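Local coordinates for yfhH hypothetical protein (Bacillus subtilis, PDB 1SF9) that is of unknown function but may be a transcriptional regulator, and forms a homodimer, at residues Leu37-Ala51 with Leu60-Leu74. Numbering follows the deposited sequence. Where two conformers were deposited one is given.
Sequences LNTEIALLSEKARKA and LAVLERKITMAKAYL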
# COMPACT_ATOMS: atom_id res chain seq x y z
N LEU A 37 3.47 -12.12 -8.01
CA LEU A 37 2.96 -10.79 -7.63
C LEU A 37 2.58 -10.01 -8.89
O LEU A 37 1.55 -9.35 -8.95
CB LEU A 37 4.02 -10.01 -6.84
CG LEU A 37 4.14 -10.46 -5.40
CD1 LEU A 37 5.43 -9.95 -4.78
CD2 LEU A 37 2.91 -9.97 -4.64
N ASN A 38 3.42 -10.12 -9.92
CA ASN A 38 3.11 -9.41 -11.16
C ASN A 38 1.82 -9.95 -11.77
O ASN A 38 1.04 -9.17 -12.32
CB ASN A 38 4.24 -9.57 -12.18
CG ASN A 38 5.46 -8.75 -11.82
OD1 ASN A 38 5.35 -7.61 -11.40
ND2 ASN A 38 6.64 -9.33 -12.01
N THR A 39 1.60 -11.26 -11.69
CA THR A 39 0.37 -11.86 -12.23
C THR A 39 -0.84 -11.34 -11.44
O THR A 39 -1.85 -10.97 -12.01
CB THR A 39 0.43 -13.39 -12.14
OG1 THR A 39 1.52 -13.85 -12.94
CG2 THR A 39 -0.85 -14.02 -12.67
N GLU A 40 -0.70 -11.31 -10.13
CA GLU A 40 -1.77 -10.82 -9.24
C GLU A 40 -2.11 -9.36 -9.56
O GLU A 40 -3.29 -9.00 -9.64
CB GLU A 40 -1.31 -10.91 -7.78
CG GLU A 40 -2.22 -10.20 -6.78
CD GLU A 40 -3.52 -10.93 -6.54
OE1 GLU A 40 -4.29 -10.53 -5.63
OE2 GLU A 40 -3.76 -11.93 -7.25
N ILE A 41 -1.09 -8.53 -9.74
CA ILE A 41 -1.29 -7.13 -10.05
C ILE A 41 -1.97 -6.97 -11.41
O ILE A 41 -2.85 -6.13 -11.58
CB ILE A 41 0.04 -6.35 -10.00
CG1 ILE A 41 0.50 -6.24 -8.53
CG2 ILE A 41 -0.13 -4.92 -10.57
CD1 ILE A 41 1.95 -5.85 -8.36
N ALA A 42 -1.59 -7.79 -12.38
CA ALA A 42 -2.23 -7.70 -13.70
C ALA A 42 -3.71 -8.05 -13.61
O ALA A 42 -4.55 -7.39 -14.22
CB ALA A 42 -1.51 -8.64 -14.69
N LEU A 43 -4.04 -9.11 -12.85
CA LEU A 43 -5.42 -9.52 -12.71
C LEU A 43 -6.22 -8.45 -11.97
O LEU A 43 -7.34 -8.12 -12.37
CB LEU A 43 -5.50 -10.84 -11.96
CG LEU A 43 -5.00 -12.05 -12.75
CD1 LEU A 43 -5.07 -13.32 -11.91
CD2 LEU A 43 -5.86 -12.21 -14.01
N LEU A 44 -5.65 -7.90 -10.91
CA LEU A 44 -6.34 -6.84 -10.17
C LEU A 44 -6.56 -5.61 -11.05
O LEU A 44 -7.62 -4.97 -10.99
CB LEU A 44 -5.56 -6.44 -8.93
CG LEU A 44 -5.53 -7.46 -7.80
CD1 LEU A 44 -4.46 -7.06 -6.79
CD2 LEU A 44 -6.88 -7.55 -7.11
N SER A 45 -5.56 -5.29 -11.86
CA SER A 45 -5.62 -4.12 -12.74
C SER A 45 -6.69 -4.29 -13.79
O SER A 45 -7.36 -3.32 -14.14
CB SER A 45 -4.27 -3.86 -13.39
OG SER A 45 -3.31 -3.54 -12.40
N GLU A 46 -6.84 -5.50 -14.32
CA GLU A 46 -7.90 -5.72 -15.32
C GLU A 46 -9.27 -5.56 -14.65
O GLU A 46 -10.18 -4.98 -15.25
CB GLU A 46 -7.78 -7.12 -15.94
CG GLU A 46 -8.75 -7.32 -17.09
CD GLU A 46 -8.40 -6.50 -18.34
OE1 GLU A 46 -9.29 -6.37 -19.21
OE2 GLU A 46 -7.26 -5.99 -18.45
N LYS A 47 -9.44 -6.05 -13.43
CA LYS A 47 -10.73 -5.89 -12.75
C LYS A 47 -10.98 -4.41 -12.45
O LYS A 47 -12.12 -3.95 -12.51
CB LYS A 47 -10.77 -6.69 -11.45
CG LYS A 47 -10.78 -8.19 -11.68
CD LYS A 47 -10.80 -8.98 -10.36
CE LYS A 47 -10.75 -10.49 -10.65
NZ LYS A 47 -10.68 -11.24 -9.37
N ALA A 48 -9.92 -3.68 -12.13
CA ALA A 48 -10.06 -2.25 -11.81
C ALA A 48 -10.44 -1.47 -13.05
O ALA A 48 -11.26 -0.54 -13.00
CB ALA A 48 -8.75 -1.69 -11.22
N ARG A 49 -9.87 -1.86 -14.19
CA ARG A 49 -10.18 -1.18 -15.43
C ARG A 49 -11.66 -1.32 -15.71
O ARG A 49 -12.32 -0.36 -16.12
CB ARG A 49 -9.39 -1.78 -16.59
CG ARG A 49 -9.80 -1.22 -17.94
CD ARG A 49 -8.74 -1.48 -18.98
NE ARG A 49 -7.50 -0.78 -18.67
CZ ARG A 49 -6.47 -1.34 -18.03
NH1 ARG A 49 -5.38 -0.63 -17.78
NH2 ARG A 49 -6.52 -2.62 -17.68
N LYS A 50 -12.19 -2.51 -15.48
CA LYS A 50 -13.60 -2.73 -15.72
C LYS A 50 -14.45 -1.92 -14.75
O LYS A 50 -15.45 -1.34 -15.15
CB LYS A 50 -13.92 -4.21 -15.66
CG LYS A 50 -13.47 -4.91 -16.94
CD LYS A 50 -12.83 -6.26 -16.69
CE LYS A 50 -13.85 -7.37 -16.59
NZ LYS A 50 -13.17 -8.69 -16.55
N ALA A 51 -14.05 -1.86 -13.48
CA ALA A 51 -14.83 -1.05 -12.55
C ALA A 51 -14.78 0.42 -12.97
O ALA A 51 -15.79 1.13 -12.89
CB ALA A 51 -14.29 -1.21 -11.13
N LEU A 60 -13.77 0.05 -7.39
CA LEU A 60 -12.51 0.48 -7.97
C LEU A 60 -11.55 0.80 -6.82
O LEU A 60 -10.38 0.44 -6.86
CB LEU A 60 -12.68 1.73 -8.85
CG LEU A 60 -11.45 2.46 -9.36
CD1 LEU A 60 -10.58 1.48 -10.19
CD2 LEU A 60 -11.87 3.66 -10.23
N ALA A 61 -12.06 1.46 -5.78
CA ALA A 61 -11.19 1.83 -4.67
C ALA A 61 -10.68 0.61 -3.91
O ALA A 61 -9.52 0.58 -3.51
CB ALA A 61 -11.94 2.79 -3.71
N VAL A 62 -11.53 -0.38 -3.71
CA VAL A 62 -11.12 -1.60 -3.01
C VAL A 62 -9.99 -2.28 -3.80
O VAL A 62 -8.99 -2.69 -3.23
CB VAL A 62 -12.30 -2.59 -2.88
CG1 VAL A 62 -11.82 -3.95 -2.42
CG2 VAL A 62 -13.30 -2.05 -1.89
N LEU A 63 -10.17 -2.38 -5.11
CA LEU A 63 -9.16 -3.01 -5.98
C LEU A 63 -7.88 -2.21 -5.97
O LEU A 63 -6.80 -2.78 -5.89
CB LEU A 63 -9.69 -3.13 -7.41
CG LEU A 63 -10.79 -4.19 -7.57
CD1 LEU A 63 -11.57 -3.96 -8.87
CD2 LEU A 63 -10.15 -5.59 -7.57
N GLU A 64 -7.97 -0.88 -6.03
CA GLU A 64 -6.74 -0.09 -6.05
C GLU A 64 -6.00 -0.18 -4.73
O GLU A 64 -4.79 -0.13 -4.72
CB GLU A 64 -7.01 1.38 -6.39
CG GLU A 64 -7.50 1.59 -7.85
CD GLU A 64 -6.48 1.18 -8.89
OE1 GLU A 64 -5.28 1.12 -8.58
OE2 GLU A 64 -6.90 0.92 -10.05
N ARG A 65 -6.71 -0.31 -3.62
CA ARG A 65 -5.97 -0.47 -2.37
C ARG A 65 -5.23 -1.81 -2.38
O ARG A 65 -4.13 -1.89 -1.83
CB ARG A 65 -6.90 -0.38 -1.15
CG ARG A 65 -7.30 1.09 -0.91
CD ARG A 65 -8.06 1.32 0.39
NE ARG A 65 -9.38 0.69 0.44
CZ ARG A 65 -10.50 1.27 -0.00
NH1 ARG A 65 -11.66 0.63 0.10
NH2 ARG A 65 -10.47 2.47 -0.57
N LYS A 66 -5.83 -2.85 -2.95
CA LYS A 66 -5.14 -4.14 -3.03
C LYS A 66 -3.92 -4.04 -3.94
O LYS A 66 -2.88 -4.63 -3.65
CB LYS A 66 -6.07 -5.23 -3.56
CG LYS A 66 -7.16 -5.57 -2.59
CD LYS A 66 -7.98 -6.75 -3.05
CE LYS A 66 -9.02 -7.12 -2.00
NZ LYS A 66 -8.37 -7.75 -0.81
N ILE A 67 -4.05 -3.31 -5.04
CA ILE A 67 -2.93 -3.14 -5.97
C ILE A 67 -1.77 -2.41 -5.29
O ILE A 67 -0.61 -2.81 -5.39
CB ILE A 67 -3.38 -2.36 -7.24
CG1 ILE A 67 -4.27 -3.27 -8.08
CG2 ILE A 67 -2.17 -1.91 -8.05
CD1 ILE A 67 -5.11 -2.51 -9.10
N THR A 68 -2.10 -1.34 -4.57
CA THR A 68 -1.08 -0.60 -3.86
C THR A 68 -0.33 -1.53 -2.91
O THR A 68 0.89 -1.44 -2.77
CB THR A 68 -1.72 0.56 -3.07
OG1 THR A 68 -2.27 1.50 -3.98
CG2 THR A 68 -0.68 1.25 -2.18
N MET A 69 -1.06 -2.43 -2.27
CA MET A 69 -0.41 -3.35 -1.35
C MET A 69 0.44 -4.38 -2.06
O MET A 69 1.58 -4.64 -1.66
CB MET A 69 -1.44 -4.04 -0.47
CG MET A 69 -2.00 -3.13 0.56
SD MET A 69 -0.71 -2.43 1.64
CE MET A 69 0.13 -3.88 2.17
N ALA A 70 -0.09 -4.96 -3.13
CA ALA A 70 0.67 -5.95 -3.88
C ALA A 70 1.97 -5.34 -4.38
O ALA A 70 3.04 -5.97 -4.35
CB ALA A 70 -0.15 -6.50 -5.06
N LYS A 71 1.89 -4.10 -4.86
CA LYS A 71 3.08 -3.41 -5.36
C LYS A 71 4.12 -3.24 -4.26
O LYS A 71 5.31 -3.25 -4.53
CB LYS A 71 2.72 -2.03 -5.93
CG LYS A 71 2.07 -2.11 -7.30
CD LYS A 71 1.79 -0.71 -7.88
CE LYS A 71 1.15 -0.86 -9.26
NZ LYS A 71 0.79 0.46 -9.89
N ALA A 72 3.68 -3.07 -3.02
CA ALA A 72 4.66 -2.89 -1.95
C ALA A 72 5.46 -4.18 -1.74
O ALA A 72 6.61 -4.14 -1.32
CB ALA A 72 3.96 -2.45 -0.65
N TYR A 73 4.86 -5.33 -2.05
CA TYR A 73 5.56 -6.60 -1.89
C TYR A 73 6.59 -6.87 -2.97
O TYR A 73 7.44 -7.75 -2.81
CB TYR A 73 4.57 -7.77 -1.80
CG TYR A 73 3.95 -7.90 -0.43
CD1 TYR A 73 2.80 -7.18 -0.08
CD2 TYR A 73 4.55 -8.70 0.56
CE1 TYR A 73 2.26 -7.25 1.20
CE2 TYR A 73 4.01 -8.78 1.84
CZ TYR A 73 2.87 -8.05 2.15
OH TYR A 73 2.38 -8.10 3.43
N LEU A 74 6.53 -6.13 -4.07
CA LEU A 74 7.50 -6.26 -5.15
C LEU A 74 8.75 -5.45 -4.85
O LEU A 74 9.83 -5.73 -5.36
CB LEU A 74 6.92 -5.72 -6.46
CG LEU A 74 6.05 -6.68 -7.26
CD1 LEU A 74 5.48 -5.93 -8.46
CD2 LEU A 74 6.89 -7.87 -7.73
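Helices 37-51 and 60-74 run antiparallel as a helical hairpin, their axes 9.0 Å apart at closest approach and their directions 157° from each other. Apolar side chains fill the seam, with Ala48 as a knob in the hole formed by Leu60, Leu63, Glu64 and Ile67. Here the backbones come nearest, the CA atoms of Ala48 and Leu60 lying 5.3 Å apart. In the middle, Leu44 and Ile67 lie alongside each other, pointing opposite ways, with Leu44 CB 3.5 Å from Ile67 CG1, while CD2 of Leu44 meets CD2 of Leu63. Leu44 and Ala70 also touch Tyr29 of helix 17-30, which brings a third helix against the pair. Farther along, Ile41 holds CG1 anti to its carbonyl carbon (chi1 -71°), which lays this branch against Ala70 CB at 3.5 Å; with chi2 extended (164°), CD1 runs on to meet CD1 of Leu74 tip to tip. The other methyl of Leu74, CD2, packs on Leu37 CB at 3.7 Å. An alanine in place of Leu74 would remove both methyls and would probably open a gap beside Leu37 and Ile41. On the flank of helix 37-51, Ile41 O accepts Ser45 N and, from the opposite face of its carbonyl plane, Ser45 OG at 2.8 Å.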